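Local coordinates for protein Na Glutathione S-transferase 2 (Necator americanus, PDB 2ON5) that binds glutathione and, as a hookworm glutathione S-transferase, probably catalyses attack of the glutathione thiol on electrophilic compounds, at residues Y4-F9 against Y29-Y34; M46-I51 against Q60-F65; E16-I21 against A66-L71; A23-K28 against R73-A78. All coordinates share one frame; numbering follows the deposited sequence.

Contact 1. Residues Y4-F9 against Y29-Y34. With GSH (glutathione), chain V; EDO (1,2-ethanediol), chain Q; EDO (1,2-ethanediol), chain J.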
# COMPACT_ATOMS: atom_id res chain seq x y z
N TYR A 4 -9.78 11.85 -18.47
CA TYR A 4 -8.80 10.99 -17.81
C TYR A 4 -7.72 10.47 -18.75
O TYR A 4 -8.00 10.02 -19.88
CB TYR A 4 -9.48 9.78 -17.18
CG TYR A 4 -10.49 10.11 -16.10
CD1 TYR A 4 -11.86 10.10 -16.38
CD2 TYR A 4 -10.07 10.43 -14.80
CE1 TYR A 4 -12.79 10.39 -15.39
CE2 TYR A 4 -11.01 10.71 -13.81
CZ TYR A 4 -12.35 10.69 -14.12
OH TYR A 4 -13.28 10.97 -13.14
N LYS A 5 -6.48 10.54 -18.27
CA LYS A 5 -5.34 9.96 -18.98
C LYS A 5 -4.64 8.99 -18.02
O LYS A 5 -4.35 9.35 -16.87
CB LYS A 5 -4.35 11.06 -19.41
CG LYS A 5 -3.12 10.53 -20.17
CD LYS A 5 -2.28 11.64 -20.75
CE LYS A 5 -1.69 12.50 -19.64
NZ LYS A 5 -0.44 13.21 -20.04
N LEU A 6 -4.41 7.75 -18.48
CA LEU A 6 -3.54 6.85 -17.74
C LEU A 6 -2.24 6.61 -18.49
O LEU A 6 -2.26 6.16 -19.65
CB LEU A 6 -4.21 5.51 -17.50
CG LEU A 6 -3.51 4.50 -16.60
CD1 LEU A 6 -3.44 5.05 -15.15
CD2 LEU A 6 -4.23 3.18 -16.68
N THR A 7 -1.12 6.86 -17.81
CA THR A 7 0.20 6.59 -18.43
C THR A 7 0.88 5.40 -17.74
O THR A 7 0.98 5.35 -16.50
CB THR A 7 1.11 7.83 -18.42
OG1 THR A 7 0.45 8.93 -19.06
CG2 THR A 7 2.43 7.52 -19.17
N TYR A 8 1.30 4.43 -18.55
CA TYR A 8 2.00 3.23 -18.06
C TYR A 8 2.83 2.62 -19.20
O TYR A 8 2.98 3.23 -20.26
CB TYR A 8 0.99 2.22 -17.50
CG TYR A 8 1.63 1.09 -16.73
CD1 TYR A 8 2.46 1.35 -15.62
CD2 TYR A 8 1.46 -0.22 -17.13
CE1 TYR A 8 3.06 0.30 -14.94
CE2 TYR A 8 2.07 -1.27 -16.44
CZ TYR A 8 2.86 -1.00 -15.37
OH TYR A 8 3.44 -2.04 -14.68
N PHE A 9 3.40 1.44 -18.96
CA PHE A 9 4.10 0.73 -20.02
C PHE A 9 3.09 0.06 -20.95
O PHE A 9 1.89 -0.01 -20.63
CB PHE A 9 5.04 -0.33 -19.43
CG PHE A 9 6.18 0.23 -18.65
CD1 PHE A 9 7.18 0.95 -19.28
CD2 PHE A 9 6.26 0.02 -17.28
CE1 PHE A 9 8.25 1.46 -18.56
CE2 PHE A 9 7.33 0.55 -16.54
CZ PHE A 9 8.32 1.26 -17.20
N TYR A 29 -11.23 6.87 -21.44
CA TYR A 29 -9.99 7.46 -20.95
C TYR A 29 -8.92 7.33 -22.03
O TYR A 29 -9.08 6.55 -22.98
CB TYR A 29 -9.53 6.79 -19.65
CG TYR A 29 -9.10 5.34 -19.84
CD1 TYR A 29 -7.75 4.99 -19.85
CD2 TYR A 29 -10.05 4.35 -20.02
CE1 TYR A 29 -7.35 3.65 -20.05
CE2 TYR A 29 -9.68 3.04 -20.23
CZ TYR A 29 -8.33 2.69 -20.25
OH TYR A 29 -7.99 1.38 -20.43
N GLU A 30 -7.85 8.10 -21.87
CA GLU A 30 -6.72 8.05 -22.79
C GLU A 30 -5.68 7.08 -22.23
O GLU A 30 -5.11 7.32 -21.17
CB GLU A 30 -6.12 9.44 -22.92
CG GLU A 30 -5.01 9.56 -23.93
CD GLU A 30 -4.43 10.95 -23.98
OE1 GLU A 30 -3.41 11.14 -24.65
OE2 GLU A 30 -5.00 11.87 -23.34
N ASP A 31 -5.47 5.97 -22.94
CA ASP A 31 -4.58 4.90 -22.48
C ASP A 31 -3.22 5.12 -23.14
O ASP A 31 -3.02 4.71 -24.29
CB ASP A 31 -5.17 3.55 -22.91
CG ASP A 31 -4.58 2.37 -22.17
OD1 ASP A 31 -4.63 1.26 -22.76
OD2 ASP A 31 -4.11 2.51 -21.01
N VAL A 32 -2.29 5.75 -22.42
CA VAL A 32 -0.94 6.05 -22.93
C VAL A 32 0.03 4.94 -22.52
O VAL A 32 0.13 4.60 -21.32
CB VAL A 32 -0.41 7.41 -22.43
CG1 VAL A 32 1.00 7.69 -22.98
CG2 VAL A 32 -1.37 8.53 -22.83
N ARG A 33 0.73 4.36 -23.50
CA ARG A 33 1.59 3.19 -23.24
C ARG A 33 2.99 3.39 -23.77
O ARG A 33 3.17 3.58 -24.99
CB ARG A 33 1.00 1.91 -23.86
CG ARG A 33 -0.37 1.52 -23.32
CD ARG A 33 -0.87 0.23 -23.92
NE ARG A 33 -2.18 -0.13 -23.36
CZ ARG A 33 -2.54 -1.35 -23.00
NH1 ARG A 33 -1.71 -2.39 -23.16
NH2 ARG A 33 -3.75 -1.54 -22.47
N TYR A 34 3.97 3.32 -22.87
CA TYR A 34 5.37 3.46 -23.22
C TYR A 34 6.09 2.14 -23.36
O TYR A 34 5.94 1.24 -22.52
CB TYR A 34 6.15 4.31 -22.18
CG TYR A 34 5.81 5.79 -22.21
CD1 TYR A 34 5.55 6.50 -21.04
CD2 TYR A 34 5.74 6.47 -23.44
CE1 TYR A 34 5.24 7.86 -21.09
CE2 TYR A 34 5.45 7.81 -23.50
CZ TYR A 34 5.17 8.49 -22.34
OH TYR A 34 4.89 9.83 -22.46
N1 GSH V . 4.15 1.37 -5.46
CA1 GSH V . 4.25 1.15 -6.93
C1 GSH V . 2.87 1.35 -7.56
O11 GSH V . 2.01 0.53 -7.20
O12 GSH V . 2.57 2.25 -8.40
CB1 GSH V . 5.39 1.93 -7.58
CG1 GSH V . 5.32 1.97 -9.10
CD1 GSH V . 6.51 1.32 -9.81
OE1 GSH V . 7.39 0.42 -9.16
N2 GSH V . 6.60 1.69 -11.09
CA2 GSH V . 7.23 0.97 -12.19
C2 GSH V . 8.12 1.92 -12.97
O2 GSH V . 7.89 3.31 -13.01
CB2 GSH V . 6.15 0.41 -13.10
SG2 GSH V . 5.82 -1.37 -12.92
N3 GSH V . 9.16 1.38 -13.60
CA3 GSH V . 10.16 2.21 -14.26
C3 GSH V . 11.00 3.08 -13.35
O31 GSH V . 10.97 2.93 -12.11
O32 GSH V . 11.76 3.95 -13.83
C1 EDO Q . -8.73 3.33 -23.58
O1 EDO Q . -9.50 3.93 -24.62
C2 EDO Q . -8.75 1.81 -23.68
O2 EDO Q . -9.12 1.37 -25.00
C1 EDO J . 7.16 -2.97 -22.88
O1 EDO J . 6.90 -1.71 -22.25
C2 EDO J . 7.81 -2.71 -24.23
O2 EDO J . 9.21 -2.40 -24.07

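Contact 2. Residues M46-I51 against Q60-F65. With GSH (glutathione), chain V; EDO (1,2-ethanediol), chain O.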
# COMPACT_ATOMS: atom_id res chain seq x y z
N MET A 46 6.76 12.83 -13.80
CA MET A 46 5.91 12.08 -12.88
C MET A 46 6.26 12.41 -11.42
O MET A 46 7.44 12.60 -11.10
CB MET A 46 6.06 10.57 -13.11
CG MET A 46 5.77 10.12 -14.59
SD MET A 46 4.30 10.89 -15.32
CE MET A 46 4.45 10.29 -17.02
N PRO A 47 5.23 12.48 -10.55
CA PRO A 47 5.39 12.90 -9.14
C PRO A 47 6.51 12.17 -8.39
O PRO A 47 7.24 12.79 -7.62
CB PRO A 47 4.02 12.55 -8.53
CG PRO A 47 3.07 12.77 -9.65
CD PRO A 47 3.82 12.16 -10.86
N PHE A 48 6.62 10.86 -8.61
CA PHE A 48 7.68 10.07 -8.01
C PHE A 48 8.60 9.41 -9.01
O PHE A 48 9.22 8.37 -8.70
CB PHE A 48 7.09 9.02 -7.09
CG PHE A 48 6.13 9.58 -6.08
CD1 PHE A 48 4.79 9.22 -6.11
CD2 PHE A 48 6.57 10.48 -5.11
CE1 PHE A 48 3.88 9.77 -5.15
CE2 PHE A 48 5.68 11.02 -4.17
CZ PHE A 48 4.33 10.66 -4.20
N GLY A 49 8.69 10.00 -10.20
CA GLY A 49 9.56 9.47 -11.26
C GLY A 49 9.19 8.06 -11.70
O GLY A 49 10.02 7.34 -12.27
N GLN A 50 7.93 7.69 -11.47
CA GLN A 50 7.43 6.34 -11.78
C GLN A 50 6.04 6.35 -12.39
O GLN A 50 5.35 7.39 -12.40
CB GLN A 50 7.46 5.46 -10.53
CG GLN A 50 8.88 5.03 -10.12
CD GLN A 50 8.92 3.74 -9.35
OE1 GLN A 50 8.49 3.67 -8.20
NE2 GLN A 50 9.44 2.69 -9.97
N ILE A 51 5.65 5.19 -12.92
CA ILE A 51 4.31 4.93 -13.49
C ILE A 51 3.69 3.66 -12.85
O ILE A 51 4.44 2.78 -12.42
CB ILE A 51 4.37 4.84 -15.05
CG1 ILE A 51 5.55 3.95 -15.54
CG2 ILE A 51 4.47 6.25 -15.67
CD1 ILE A 51 5.65 3.86 -17.04
N GLN A 60 -2.22 15.42 -11.71
CA GLN A 60 -1.61 14.10 -11.65
C GLN A 60 -1.87 13.42 -10.31
O GLN A 60 -1.79 14.07 -9.27
CB GLN A 60 -0.09 14.19 -11.85
CG GLN A 60 0.35 14.52 -13.28
CD GLN A 60 1.85 14.57 -13.39
OE1 GLN A 60 2.46 13.89 -14.24
NE2 GLN A 60 2.46 15.39 -12.54
N LEU A 61 -2.12 12.12 -10.37
CA LEU A 61 -2.18 11.25 -9.21
C LEU A 61 -1.33 10.02 -9.53
O LEU A 61 -1.65 9.29 -10.48
CB LEU A 61 -3.61 10.81 -8.95
CG LEU A 61 -3.84 9.83 -7.80
CD1 LEU A 61 -3.38 10.43 -6.42
CD2 LEU A 61 -5.32 9.39 -7.78
N ALA A 62 -0.24 9.85 -8.77
CA ALA A 62 0.61 8.67 -8.87
C ALA A 62 0.19 7.52 -7.92
O ALA A 62 -0.75 7.66 -7.13
CB ALA A 62 2.07 9.07 -8.65
N GLN A 63 0.91 6.40 -8.00
CA GLN A 63 0.72 5.20 -7.17
C GLN A 63 -0.49 4.35 -7.53
O GLN A 63 -1.64 4.74 -7.29
CB GLN A 63 0.80 5.52 -5.65
CG GLN A 63 2.21 5.86 -5.22
CD GLN A 63 3.09 4.60 -5.06
OE1 GLN A 63 2.62 3.47 -5.24
NE2 GLN A 63 4.36 4.81 -4.72
N SER A 64 -0.24 3.15 -8.07
CA SER A 64 -1.30 2.33 -8.65
C SER A 64 -2.49 2.08 -7.70
O SER A 64 -3.64 2.19 -8.14
CB SER A 64 -0.75 1.00 -9.19
OG SER A 64 -0.25 0.20 -8.11
N PHE A 65 -2.24 1.78 -6.43
CA PHE A 65 -3.34 1.57 -5.45
C PHE A 65 -4.06 2.86 -5.09
O PHE A 65 -5.28 2.83 -4.89
CB PHE A 65 -2.87 0.84 -4.20
CG PHE A 65 -2.41 -0.59 -4.46
CD1 PHE A 65 -1.11 -0.85 -4.92
CD2 PHE A 65 -3.29 -1.66 -4.32
CE1 PHE A 65 -0.68 -2.19 -5.19
CE2 PHE A 65 -2.87 -2.99 -4.56
CZ PHE A 65 -1.57 -3.26 -5.00
N1 GSH V . 4.15 1.37 -5.46
CA1 GSH V . 4.25 1.15 -6.93
C1 GSH V . 2.87 1.35 -7.56
O11 GSH V . 2.01 0.53 -7.20
O12 GSH V . 2.57 2.25 -8.40
CB1 GSH V . 5.39 1.93 -7.58
CG1 GSH V . 5.32 1.97 -9.10
CD1 GSH V . 6.51 1.32 -9.81
OE1 GSH V . 7.39 0.42 -9.16
N2 GSH V . 6.60 1.69 -11.09
CA2 GSH V . 7.23 0.97 -12.19
C2 GSH V . 8.12 1.92 -12.97
O2 GSH V . 7.89 3.31 -13.01
CB2 GSH V . 6.15 0.41 -13.10
SG2 GSH V . 5.82 -1.37 -12.92
N3 GSH V . 9.16 1.38 -13.60
CA3 GSH V . 10.16 2.21 -14.26
C3 GSH V . 11.00 3.08 -13.35
O31 GSH V . 10.97 2.93 -12.11
O32 GSH V . 11.76 3.95 -13.83
C1 EDO O . -2.85 -2.55 -8.40
O1 EDO O . -1.57 -2.29 -8.99
C2 EDO O . -3.71 -1.31 -8.52
O2 EDO O . -3.80 -1.02 -9.91

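Contact 3. Residues E16-I21 against A66-L71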
# COMPACT_ATOMS: atom_id res chain seq x y z
N GLU A 16 -3.27 -2.50 -15.11
CA GLU A 16 -4.39 -3.25 -15.64
C GLU A 16 -5.70 -3.20 -14.80
O GLU A 16 -6.79 -2.97 -15.37
CB GLU A 16 -3.98 -4.67 -16.01
CG GLU A 16 -5.08 -5.49 -16.69
CD GLU A 16 -5.58 -4.90 -18.02
OE1 GLU A 16 -4.91 -4.05 -18.63
OE2 GLU A 16 -6.65 -5.33 -18.46
N PRO A 17 -5.61 -3.37 -13.47
CA PRO A 17 -6.86 -3.22 -12.70
C PRO A 17 -7.50 -1.84 -12.86
O PRO A 17 -8.71 -1.74 -12.78
CB PRO A 17 -6.42 -3.46 -11.24
CG PRO A 17 -5.13 -4.33 -11.38
CD PRO A 17 -4.47 -3.77 -12.61
N ILE A 18 -6.70 -0.80 -13.08
CA ILE A 18 -7.21 0.58 -13.25
C ILE A 18 -7.95 0.65 -14.60
O ILE A 18 -9.07 1.20 -14.70
CB ILE A 18 -6.06 1.61 -13.21
CG1 ILE A 18 -5.46 1.71 -11.80
CG2 ILE A 18 -6.53 2.99 -13.70
CD1 ILE A 18 -3.95 2.10 -11.82
N ARG A 19 -7.34 0.09 -15.63
CA ARG A 19 -8.02 0.02 -16.92
C ARG A 19 -9.37 -0.74 -16.78
O ARG A 19 -10.32 -0.46 -17.52
CB ARG A 19 -7.14 -0.66 -17.98
CG ARG A 19 -5.81 0.03 -18.23
CD ARG A 19 -5.15 -0.49 -19.51
NE ARG A 19 -3.79 0.00 -19.67
CZ ARG A 19 -2.71 -0.73 -19.48
NH1 ARG A 19 -2.83 -1.98 -19.08
NH2 ARG A 19 -1.50 -0.19 -19.67
N GLN A 20 -9.42 -1.70 -15.88
CA GLN A 20 -10.63 -2.54 -15.74
C GLN A 20 -11.68 -1.81 -14.93
O GLN A 20 -12.85 -2.03 -15.14
CB GLN A 20 -10.33 -3.92 -15.15
CG GLN A 20 -9.55 -4.78 -16.18
CD GLN A 20 -9.07 -6.13 -15.65
OE1 GLN A 20 -8.26 -6.80 -16.31
NE2 GLN A 20 -9.55 -6.52 -14.47
N ILE A 21 -11.25 -0.96 -14.02
CA ILE A 21 -12.20 -0.06 -13.32
C ILE A 21 -12.89 0.86 -14.35
O ILE A 21 -14.12 1.02 -14.33
CB ILE A 21 -11.51 0.78 -12.25
CG1 ILE A 21 -11.06 -0.14 -11.09
CG2 ILE A 21 -12.45 1.95 -11.82
CD1 ILE A 21 -10.02 0.52 -10.11
N ALA A 66 -3.33 3.98 -4.99
CA ALA A 66 -4.00 5.26 -4.75
C ALA A 66 -4.94 5.57 -5.92
O ALA A 66 -6.08 6.02 -5.74
CB ALA A 66 -3.00 6.37 -4.54
N ILE A 67 -4.46 5.32 -7.13
CA ILE A 67 -5.27 5.52 -8.33
C ILE A 67 -6.47 4.56 -8.35
O ILE A 67 -7.58 4.98 -8.64
CB ILE A 67 -4.43 5.31 -9.63
CG1 ILE A 67 -3.36 6.41 -9.71
CG2 ILE A 67 -5.37 5.36 -10.88
CD1 ILE A 67 -2.16 6.05 -10.68
N ALA A 68 -6.23 3.27 -8.10
CA ALA A 68 -7.32 2.30 -8.13
C ALA A 68 -8.41 2.67 -7.13
O ALA A 68 -9.60 2.61 -7.46
CB ALA A 68 -6.81 0.86 -7.84
N ARG A 69 -8.01 3.04 -5.92
CA ARG A 69 -8.99 3.35 -4.84
C ARG A 69 -9.79 4.62 -5.19
O ARG A 69 -11.00 4.66 -5.02
CB ARG A 69 -8.29 3.56 -3.50
CG ARG A 69 -9.25 3.82 -2.28
CD ARG A 69 -8.48 3.93 -0.94
NE ARG A 69 -7.65 2.74 -0.77
CZ ARG A 69 -6.34 2.67 -0.98
NH1 ARG A 69 -5.63 3.75 -1.27
NH2 ARG A 69 -5.73 1.50 -0.87
N TYR A 70 -9.07 5.64 -5.63
CA TYR A 70 -9.71 6.91 -6.04
C TYR A 70 -10.85 6.71 -7.08
O TYR A 70 -11.98 7.19 -6.90
CB TYR A 70 -8.65 7.87 -6.59
CG TYR A 70 -9.26 9.16 -7.14
CD1 TYR A 70 -9.87 10.07 -6.27
CD2 TYR A 70 -9.29 9.43 -8.51
CE1 TYR A 70 -10.46 11.23 -6.73
CE2 TYR A 70 -9.87 10.62 -9.01
CZ TYR A 70 -10.48 11.50 -8.11
OH TYR A 70 -11.08 12.66 -8.55
N LEU A 71 -10.54 6.02 -8.17
CA LEU A 71 -11.55 5.66 -9.18
C LEU A 71 -12.60 4.68 -8.68
O LEU A 71 -13.79 4.81 -9.02
CB LEU A 71 -10.89 5.14 -10.47
CG LEU A 71 -9.87 6.07 -11.11
CD1 LEU A 71 -9.00 5.32 -12.11
CD2 LEU A 71 -10.50 7.36 -11.70

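Contact 4. Residues A23-K28 against R73-A78. With EDO (1,2-ethanediol), chain R.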
# COMPACT_ATOMS: atom_id res chain seq x y z
N ALA A 23 -13.34 0.32 -17.56
CA ALA A 23 -14.23 -0.54 -18.35
C ALA A 23 -15.53 -0.84 -17.63
O ALA A 23 -16.59 -0.71 -18.21
CB ALA A 23 -13.51 -1.85 -18.74
N LEU A 24 -15.44 -1.25 -16.36
CA LEU A 24 -16.65 -1.52 -15.58
C LEU A 24 -17.56 -0.30 -15.42
O LEU A 24 -18.78 -0.42 -15.34
CB LEU A 24 -16.29 -2.06 -14.19
CG LEU A 24 -15.67 -3.47 -14.17
CD1 LEU A 24 -15.30 -3.88 -12.77
CD2 LEU A 24 -16.63 -4.47 -14.79
N ALA A 25 -16.94 0.87 -15.36
CA ALA A 25 -17.66 2.12 -15.16
C ALA A 25 -18.26 2.65 -16.47
O ALA A 25 -19.12 3.55 -16.47
CB ALA A 25 -16.75 3.14 -14.53
N GLY A 26 -17.82 2.09 -17.60
CA GLY A 26 -18.16 2.64 -18.90
C GLY A 26 -17.57 4.01 -19.09
O GLY A 26 -18.14 4.86 -19.78
N GLN A 27 -16.39 4.24 -18.51
CA GLN A 27 -15.77 5.57 -18.54
C GLN A 27 -14.59 5.57 -19.52
O GLN A 27 -13.66 4.76 -19.38
CB GLN A 27 -15.29 6.00 -17.13
CG GLN A 27 -14.37 7.29 -17.10
CD GLN A 27 -15.12 8.57 -17.55
OE1 GLN A 27 -14.73 9.25 -18.53
NE2 GLN A 27 -16.19 8.88 -16.86
N LYS A 28 -14.67 6.45 -20.53
CA LYS A 28 -13.63 6.58 -21.55
C LYS A 28 -12.40 7.21 -20.92
O LYS A 28 -12.51 8.02 -20.00
CB LYS A 28 -14.09 7.51 -22.68
CG LYS A 28 -15.21 7.02 -23.55
CD LYS A 28 -15.47 8.09 -24.66
CE LYS A 28 -16.68 7.75 -25.53
NZ LYS A 28 -16.83 8.76 -26.69
N ARG A 73 -13.69 4.42 -5.57
CA ARG A 73 -14.62 5.22 -4.75
C ARG A 73 -15.58 6.02 -5.62
O ARG A 73 -16.76 6.17 -5.28
CB ARG A 73 -13.88 6.14 -3.80
CG ARG A 73 -13.32 5.38 -2.60
CD ARG A 73 -12.90 6.25 -1.40
NE ARG A 73 -13.27 7.65 -1.51
CZ ARG A 73 -12.83 8.61 -0.67
NH1 ARG A 73 -12.00 8.31 0.33
NH2 ARG A 73 -13.17 9.88 -0.87
N LYS A 74 -15.09 6.56 -6.72
CA LYS A 74 -15.93 7.39 -7.60
C LYS A 74 -16.99 6.55 -8.34
O LYS A 74 -18.14 7.00 -8.59
CB LYS A 74 -15.02 8.13 -8.60
CG LYS A 74 -15.72 9.11 -9.51
CD LYS A 74 -14.79 9.61 -10.58
CE LYS A 74 -13.65 10.43 -9.97
NZ LYS A 74 -14.11 11.78 -9.61
N PHE A 75 -16.64 5.31 -8.67
CA PHE A 75 -17.46 4.52 -9.60
C PHE A 75 -18.17 3.32 -8.99
O PHE A 75 -18.90 2.63 -9.68
CB PHE A 75 -16.60 4.01 -10.79
CG PHE A 75 -16.05 5.13 -11.67
CD1 PHE A 75 -14.72 5.08 -12.12
CD2 PHE A 75 -16.84 6.21 -12.04
CE1 PHE A 75 -14.20 6.07 -12.95
CE2 PHE A 75 -16.32 7.24 -12.86
CZ PHE A 75 -15.00 7.18 -13.30
N GLY A 76 -17.94 3.06 -7.70
CA GLY A 76 -18.75 2.09 -6.96
C GLY A 76 -18.11 0.72 -6.79
O GLY A 76 -18.84 -0.25 -6.59
N PHE A 77 -16.77 0.66 -6.84
CA PHE A 77 -16.01 -0.60 -6.70
C PHE A 77 -15.05 -0.63 -5.51
O PHE A 77 -14.08 -1.39 -5.51
CB PHE A 77 -15.24 -0.88 -7.99
CG PHE A 77 -16.11 -0.79 -9.20
CD1 PHE A 77 -17.14 -1.71 -9.39
CD2 PHE A 77 -15.95 0.23 -10.10
CE1 PHE A 77 -17.99 -1.61 -10.50
CE2 PHE A 77 -16.79 0.34 -11.21
CZ PHE A 77 -17.80 -0.57 -11.40
N ALA A 78 -15.29 0.21 -4.51
CA ALA A 78 -14.37 0.33 -3.37
C ALA A 78 -14.86 -0.45 -2.14
O ALA A 78 -14.13 -0.55 -1.14
CB ALA A 78 -14.19 1.82 -2.97
C1 EDO R . -19.88 7.86 -14.93
O1 EDO R . -21.30 7.69 -14.88
C2 EDO R . -19.25 6.58 -15.46
O2 EDO R . -19.08 6.67 -16.88

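Contact 1. Residues Y4-F9 against Y29-Y34
Residues 4-9 and 30-34 run parallel as the two strands of a beta-alpha-beta unit in the thioredoxin-like domain, with helix 16-25 as the crossover. Five backbone hydrogen bonds alternate along the seam, beginning with Glu30 N to Tyr4 O at 2.8 Å and finishing with Tyr34 N to Tyr8 O. Packing is tight toward strand 4-9, which is buried apart from Lys5. Thr7 has CG2 anti to its backbone nitrogen, and this methyl reaches Tyr34 CE1 obliquely at 3.4 Å. Leu6 and Tyr8 lie on the other face, under helix 16-25. Strand 30-34 is the outermost of the sheet and its side chains are partly exposed. On this looser side Lys5 lies alongside Glu30, yet Lys5 NZ stays 5.8 Å from Glu30 OE2. Val32 CG2 rests on Lys5 CG at 3.8 Å. Arg33 grips Asp31, two residues back on the same strand, side-on, NE and NH2 both reaching OD1, while Asp31 OD2 pairs with Arg19 of the helix. At the glutathione end Tyr8 is placed like the active-site tyrosine of related transferases, consistent with that role: its OH, hydrogen-bonded to Leu14 N, lies 3.0 Å from glutathione SG2.

Contact 2. Residues M46-I51 against Q60-F65
Gln60, on the edge strand 59-62, lays its extended side chain obliquely across the ring of Pro47, its CB 4.1 Å from Pro47 CG. Leu61 turns to the other face, where it packs on Ala86 of the second subunit. Ala62 is the centre of the contact: its methyl touches Phe48 CD1 at 3.7 Å and Pro47 CG at 4.0 Å, meeting two consecutive residues of the type I turn Met46-Gly49. This turn and the strand-to-helix junction form part of the glutathione site (G-site) of the thioredoxin-like domain. Gln63 follows with a positive phi of 75° at the N-cap position of the next helix. A bend at chi2 (-78°) swings its amide to glutathione, where OE1 accepts from N1 at 2.6 Å, while NE2 is held by Asp97 and Gln94 of the second subunit. Ser64 N donates to O12 of the alpha-carboxylate of the gamma-glutamyl residue at 3.0 Å. The carboxylate thus lies at the N-terminal end of helix 64-75, whose dipole would probably favour its negative charge. The first segment helps to hold the rest of the tripeptide: Ile51 N reaches glutathione O2 at 2.9 Å and Gln50 NE2 reaches O31 at 2.6 Å. Phe65 leads into helix 64-75 and packs against Ala92 and Lys96 of helix 82-101, while Met46 and Pro47 lean on Val53 of strand 53-56.

Contact 3. Residues E16-I21 against A66-L71
Ile18 overlaps Ile67 and Leu71, crossing each at about a right angle, mainly through CD1 and CG1 for Ile67 and through CG2 for Leu71. Its CD1 presses on Ile67 CG2 at 3.7 Å, and its CG2, trans to the backbone nitrogen, meets Leu71 CD1 at 3.7 Å. One turn further on, Ile21 also uses both branches: CD1 lies over the backbone of the other helix, 3.4 Å from Ala68 O, and CG2 packs on Leu71 CB at 3.8 Å. Ala68, with only a methyl, lets the chains come close, Ile18 CA and Ala68 CA being 5.4 Å apart. The segment axes are 9.4 Å apart at their closest and run nearly parallel, 13° from each other. This seam is buried and made by apolar side chains; the charges point elsewhere. Arg19 binds Glu16 OE1 through NH1 in the plane of its guanidinium group and reaches Asp31 with NE. Arg69 pairs with Asp89 both of its own chain and of the second subunit. Ile18 also rests on Leu6 and Leu71 on Tyr4, both of strand 4-9, so the helices form one layer over the sheet, as in the thioredoxin-like N-terminal domain of glutathione transferases.

Contact 4. Residues A23-K28 against R73-A78
Phe75, Phe77 and Ala25 bury the most surface here. Ala25 puts its methyl over one face of the Phe75 ring, a CH-pi contact with CB 3.8 Å from the ring centroid and 23° off the normal. Lys74 CG covers the opposite face, so the ring is sandwiched between two aliphatic groups. Its far end meets Gln27, whose CG lies 3.9 Å from Phe75 CZ; the two side chains cross at about a right angle. Phe77 comes in beside it and points its CZ at Leu24 CB, 3.5 Å away, with Leu24 CD1 over one face of the ring. Ala25 CB touches this second ring too, at 4.3 Å from Phe77 CE2, and thus bridges both aromatics. An ethanediol molecule, probably from the crystallisation liquor, sits near Phe75 and bonds weakly to Ala25 O. The contact lies at the surface, and Phe77 bonds through its backbone to Tyr155, at the start of helix 155-168. Each helix is followed by a glycine of positive phi, Gly26 (65°) in a Schellman motif and Gly76 (100°). Aliphatic groups packed on two phenyl rings thus join the C-terminal ends of the two helices on one side of the thioredoxin-like domain's sheet.

Overall arrangement
From the N terminus, contact 1 closes first, bringing strand 30-34 back beside strand 4-9. Helix 16-25, inside that loop, supplies the first halves of contacts 3 and 4, whose partners come only with helix 64-75 and the turn after it, so both cross contact 1 and each other. Contact 2 opens after contact 1 has closed and is nested within the loops of contacts 3 and 4. Contacts 1 and 2 share the sheet and glutathione and meet where Ile51 packs on Phe9. Contact 3 ties the two helices together over the sheet, and contact 4 extends that seam to their C-terminal ends, with Ile21 packing on Phe75.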